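Local structure of predicted sugar phosphatases of the HAD superfamily (Cytophaga hutchinsonii, 2HX1) at residues G203-D215 / H236-D248. The protein is probably a magnesium-dependent phosphatase of the HAD superfamily that acts on sugar phosphates. Numbering follows the deposited sequence.
Sequences GKPDSQMFMFAYD and HTDILGGNKFGLD
Pro205, after a cis peptide bond, and Gly241 bring the two backbones closest, with their CA atoms 3.6 Å apart, and helices 208-215 and 236-245 then diverge at 55°. CA of Gly241 lies 3.4 Å from O of Pro205, a CA-H...O contact; Gly241, with no side chain, lets the backbones meet this closely. A water donates to both Pro205 O and Gly241 O. Lys204 NZ forms a salt bridge with Asp238 OD1 at 2.8 Å, nearly along the C-O axis of the carboxylate. The same NZ pairs with Asp20, a magnesium ligand. This fits the conserved lysine of HAD phosphatases, which probably steadies the acidic cluster round the metal.

The side chains of Phe210 and Phe245 run antiparallel alongside each other, their ring planes inclined at 40°. CB of Phe210 sits over one face of the Phe245 ring, 3.9 Å from its centroid. The Phe245 ring extends toward helix 208-215 because its CG is anti to the backbone N (chi1 -169°). Selenomethionine Met211 meets its edge, with CE 3.7 Å from CE1 of Phe245. Leu247 CD1 lies over the centre of one Phe210 face, a CH-pi contact 3.9 Å from the centroid. Gly246, with positive phi, forms the Schellman motif after the last helical turn. Phe210 also packs on strands 48-53 and 228-232, and Leu247 on 228-232, so the contact joins two helices beside the parallel Rossmann-like sheet.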
loop_
_atom_site.group_PDB
_atom_site.type_symbol
_atom_site.label_atom_id
_atom_site.label_comp_id
_atom_site.label_asym_id
_atom_site.label_seq_id
_atom_site.Cartn_x
_atom_site.Cartn_y
_atom_site.Cartn_z
ATOM N N GLY A 203 12.206 11.597 13.234
ATOM C CA GLY A 203 12.522 10.700 14.327
ATOM C C GLY A 203 12.917 9.354 13.807
ATOM O O GLY A 203 12.985 9.133 12.591
ATOM N N LYS A 204 13.126 8.437 14.754
ATOM C CA LYS A 204 13.528 7.070 14.449
ATOM C C LYS A 204 12.526 6.490 13.457
ATOM O O LYS A 204 11.332 6.707 13.617
ATOM C CB LYS A 204 13.561 6.213 15.729
ATOM C CG LYS A 204 14.401 6.810 16.904
ATOM C CD LYS A 204 14.199 6.024 18.190
ATOM C CE LYS A 204 12.843 6.288 18.841
ATOM N NZ LYS A 204 12.778 5.736 20.203
ATOM N N PRO A 205 13.000 5.712 12.470
ATOM C CA PRO A 205 14.345 5.178 12.224
ATOM C C PRO A 205 15.350 6.089 11.478
ATOM O O PRO A 205 16.423 5.609 11.059
ATOM C CB PRO A 205 14.052 3.971 11.349
ATOM C CG PRO A 205 12.888 4.409 10.524
ATOM C CD PRO A 205 12.036 5.235 11.466
ATOM N N ASP A 206 15.025 7.374 11.316
ATOM C CA ASP A 206 15.997 8.357 10.805
ATOM C C ASP A 206 17.116 8.439 11.839
ATOM O O ASP A 206 16.974 7.910 12.943
ATOM C CB ASP A 206 15.392 9.761 10.654
ATOM C CG ASP A 206 14.331 9.867 9.529
ATOM O OD1 ASP A 206 14.158 8.912 8.704
ATOM O OD2 ASP A 206 13.696 10.958 9.476
ATOM N N SER A 207 18.203 9.124 11.477
ATOM C CA SER A 207 19.443 9.105 12.244
ATOM C C SER A 207 19.891 10.468 12.777
ATOM O O SER A 207 20.980 10.552 13.383
ATOM C CB SER A 207 20.551 8.531 11.382
ATOM O OG SER A 207 20.896 9.432 10.349
ATOM N N GLN A 208 19.084 11.523 12.571
ATOM C CA GLN A 208 19.487 12.868 13.012
ATOM C C GLN A 208 19.665 12.958 14.503
ATOM O O GLN A 208 20.619 13.567 14.964
ATOM C CB GLN A 208 18.535 13.986 12.531
ATOM C CG GLN A 208 18.533 14.199 10.996
ATOM C CD GLN A 208 17.950 15.554 10.560
ATOM O OE1 GLN A 208 18.552 16.593 10.799
ATOM N NE2 GLN A 208 16.779 15.537 9.910
HETATM N N MSE A 209 18.767 12.346 15.265
HETATM C CA MSE A 209 18.845 12.457 16.724
HETATM C C MSE A 209 20.076 11.726 17.256
HETATM O O MSE A 209 20.797 12.253 18.168
HETATM C CB MSE A 209 17.591 11.936 17.392
HETATM C CG MSE A 209 16.409 12.890 17.306
HETATM SE SE MSE A 209 14.875 12.166 18.265
HETATM C CE MSE A 209 14.539 10.487 17.353
ATOM N N PHE A 210 20.303 10.533 16.681
ATOM C CA PHE A 210 21.474 9.718 16.991
ATOM C C PHE A 210 22.723 10.527 16.719
ATOM O O PHE A 210 23.629 10.551 17.520
ATOM C CB PHE A 210 21.555 8.452 16.124
ATOM C CG PHE A 210 20.430 7.455 16.328
ATOM C CD1 PHE A 210 19.803 7.295 17.544
ATOM C CD2 PHE A 210 20.023 6.657 15.269
ATOM C CE1 PHE A 210 18.781 6.347 17.701
ATOM C CE2 PHE A 210 19.011 5.735 15.408
ATOM C CZ PHE A 210 18.384 5.570 16.633
HETATM N N MSE A 211 22.770 11.186 15.578
HETATM C CA MSE A 211 23.949 11.944 15.191
HETATM C C MSE A 211 24.232 13.112 16.165
HETATM O O MSE A 211 25.378 13.443 16.462
HETATM C CB MSE A 211 23.769 12.447 13.757
HETATM C CG MSE A 211 24.980 13.165 13.210
HETATM SE SE MSE A 211 26.720 12.152 13.331
HETATM C CE MSE A 211 26.762 11.045 11.639
ATOM N N PHE A 212 23.166 13.740 16.639
ATOM C CA PHE A 212 23.259 14.828 17.609
ATOM C C PHE A 212 23.877 14.346 18.938
ATOM O O PHE A 212 24.817 14.948 19.455
ATOM C CB PHE A 212 21.858 15.449 17.807
ATOM C CG PHE A 212 21.827 16.516 18.840
ATOM C CD1 PHE A 212 22.353 17.758 18.575
ATOM C CD2 PHE A 212 21.321 16.257 20.101
ATOM C CE1 PHE A 212 22.344 18.744 19.552
ATOM C CE2 PHE A 212 21.331 17.221 21.087
ATOM C CZ PHE A 212 21.827 18.462 20.820
ATOM N N ALA A 213 23.380 13.218 19.442
ATOM C CA ALA A 213 23.877 12.610 20.674
ATOM C C ALA A 213 25.316 12.151 20.471
ATOM O O ALA A 213 26.173 12.371 21.325
ATOM C CB ALA A 213 23.009 11.415 21.090
ATOM N N TYR A 214 25.570 11.503 19.342
ATOM C CA TYR A 214 26.903 10.973 19.050
ATOM C C TYR A 214 27.922 12.101 19.014
ATOM O O TYR A 214 28.995 12.000 19.599
ATOM C CB TYR A 214 26.890 10.240 17.710
ATOM C CG TYR A 214 28.209 9.596 17.269
ATOM C CD1 TYR A 214 28.929 8.742 18.111
ATOM C CD2 TYR A 214 28.697 9.807 15.994
ATOM C CE1 TYR A 214 30.105 8.145 17.693
ATOM C CE2 TYR A 214 29.885 9.216 15.559
ATOM C CZ TYR A 214 30.591 8.386 16.412
ATOM O OH TYR A 214 31.773 7.807 15.950
ATOM N N ASP A 215 27.591 13.162 18.294
ATOM C CA ASP A 215 28.488 14.314 18.202
ATOM C C ASP A 215 28.798 14.896 19.603
ATOM O O ASP A 215 29.922 15.280 19.870
ATOM C CB ASP A 215 27.858 15.403 17.318
ATOM C CG ASP A 215 28.792 16.550 17.073
ATOM O OD1 ASP A 215 29.910 16.300 16.558
ATOM O OD2 ASP A 215 28.414 17.694 17.401
ATOM N N HIS A 236 10.939 -1.694 13.775
ATOM C CA HIS A 236 10.975 -0.882 12.586
ATOM C C HIS A 236 11.327 0.563 12.899
ATOM O O HIS A 236 11.541 1.327 11.970
ATOM C CB HIS A 236 9.638 -0.961 11.820
ATOM C CG HIS A 236 8.436 -0.874 12.701
ATOM N ND1 HIS A 236 7.747 0.304 12.905
ATOM C CD2 HIS A 236 7.819 -1.815 13.463
ATOM C CE1 HIS A 236 6.746 0.082 13.743
ATOM N NE2 HIS A 236 6.769 -1.194 14.096
ATOM N N THR A 237 11.413 0.940 14.185
ATOM C CA THR A 237 11.849 2.282 14.551
ATOM C C THR A 237 13.205 2.270 15.333
ATOM O O THR A 237 14.266 2.725 14.833
ATOM C CB THR A 237 10.752 3.046 15.395
ATOM O OG1 THR A 237 10.431 2.302 16.568
ATOM C CG2 THR A 237 9.445 3.260 14.624
ATOM N N ASP A 238 13.179 1.737 16.546
ATOM C CA ASP A 238 14.380 1.654 17.390
ATOM C C ASP A 238 15.505 0.773 16.823
ATOM O O ASP A 238 16.655 1.200 16.769
ATOM C CB ASP A 238 14.017 1.133 18.782
ATOM C CG ASP A 238 12.856 1.878 19.394
ATOM O OD1 ASP A 238 12.823 3.133 19.290
ATOM O OD2 ASP A 238 11.957 1.205 19.938
ATOM N N ILE A 239 15.179 -0.452 16.439
ATOM C CA ILE A 239 16.190 -1.446 16.099
ATOM C C ILE A 239 16.696 -1.183 14.699
ATOM O O ILE A 239 17.897 -1.140 14.491
ATOM C CB ILE A 239 15.657 -2.882 16.203
ATOM C CG1 ILE A 239 14.967 -3.111 17.565
ATOM C CG2 ILE A 239 16.804 -3.885 15.990
ATOM C CD1 ILE A 239 15.811 -2.736 18.787
ATOM N N LEU A 240 15.778 -1.004 13.742
ATOM C CA LEU A 240 16.151 -0.641 12.349
ATOM C C LEU A 240 16.947 0.647 12.352
ATOM O O LEU A 240 18.041 0.725 11.773
ATOM C CB LEU A 240 14.880 -0.488 11.480
ATOM C CG LEU A 240 15.054 -0.051 10.015
ATOM C CD1 LEU A 240 15.918 -1.039 9.314
ATOM C CD2 LEU A 240 13.720 0.163 9.272
ATOM N N GLY A 241 16.419 1.658 13.051
ATOM C CA GLY A 241 17.059 2.963 13.121
ATOM C C GLY A 241 18.468 2.876 13.649
ATOM O O GLY A 241 19.396 3.352 13.017
ATOM N N GLY A 242 18.637 2.240 14.809
ATOM C CA GLY A 242 19.968 2.038 15.408
ATOM C C GLY A 242 20.923 1.261 14.512
ATOM O O GLY A 242 22.069 1.649 14.318
ATOM N N ASN A 243 20.457 0.148 13.975
ATOM C CA ASN A 243 21.305 -0.692 13.121
ATOM C C ASN A 243 21.851 0.061 11.888
ATOM O O ASN A 243 23.052 0.037 11.585
ATOM C CB ASN A 243 20.486 -1.902 12.678
ATOM C CG ASN A 243 20.450 -2.998 13.710
ATOM O OD1 ASN A 243 21.189 -2.974 14.685
ATOM N ND2 ASN A 243 19.606 -4.000 13.471
ATOM N N LYS A 244 20.960 0.761 11.198
ATOM C CA LYS A 244 21.358 1.521 10.025
ATOM C C LYS A 244 22.423 2.564 10.344
ATOM O O LYS A 244 23.281 2.826 9.523
ATOM C CB LYS A 244 20.141 2.199 9.390
ATOM C CG LYS A 244 19.170 1.286 8.748
ATOM C CD LYS A 244 18.019 2.069 8.085
ATOM C CE LYS A 244 18.469 2.793 6.777
ATOM N NZ LYS A 244 17.291 3.452 6.096
ATOM N N PHE A 245 22.351 3.163 11.530
ATOM C CA PHE A 245 23.312 4.181 11.934
ATOM C C PHE A 245 24.624 3.589 12.423
ATOM O O PHE A 245 25.582 4.320 12.589
ATOM C CB PHE A 245 22.739 5.049 13.046
ATOM C CG PHE A 245 23.546 6.272 13.332
ATOM C CD1 PHE A 245 23.664 7.273 12.372
ATOM C CD2 PHE A 245 24.175 6.449 14.537
ATOM C CE1 PHE A 245 24.413 8.408 12.620
ATOM C CE2 PHE A 245 24.940 7.597 14.799
ATOM C CZ PHE A 245 25.043 8.581 13.847
ATOM N N GLY A 246 24.678 2.288 12.662
ATOM C CA GLY A 246 25.902 1.641 13.140
ATOM C C GLY A 246 25.901 1.341 14.626
ATOM O O GLY A 246 26.870 0.781 15.151
ATOM N N LEU A 247 24.817 1.687 15.318
ATOM C CA LEU A 247 24.754 1.442 16.769
ATOM C C LEU A 247 24.545 -0.049 17.021
ATOM O O LEU A 247 24.018 -0.754 16.169
ATOM C CB LEU A 247 23.621 2.245 17.415
ATOM C CG LEU A 247 23.585 3.758 17.170
ATOM C CD1 LEU A 247 22.357 4.383 17.843
ATOM C CD2 LEU A 247 24.892 4.392 17.678
ATOM N N ASP A 248 24.979 -0.554 18.177
ATOM C CA ASP A 248 24.481 -1.883 18.586
ATOM C C ASP A 248 23.062 -1.622 19.055
ATOM O O ASP A 248 22.710 -0.488 19.406
ATOM C CB ASP A 248 25.299 -2.504 19.706
ATOM C CG ASP A 248 26.522 -3.262 19.200
ATOM O OD1 ASP A 248 26.820 -3.234 17.986
ATOM O OD2 ASP A 248 27.194 -3.887 20.044
HETATM O O HOH W 1 19.152 5.470 11.295
HETATM O O HOH W 2 16.486 5.373 8.242
#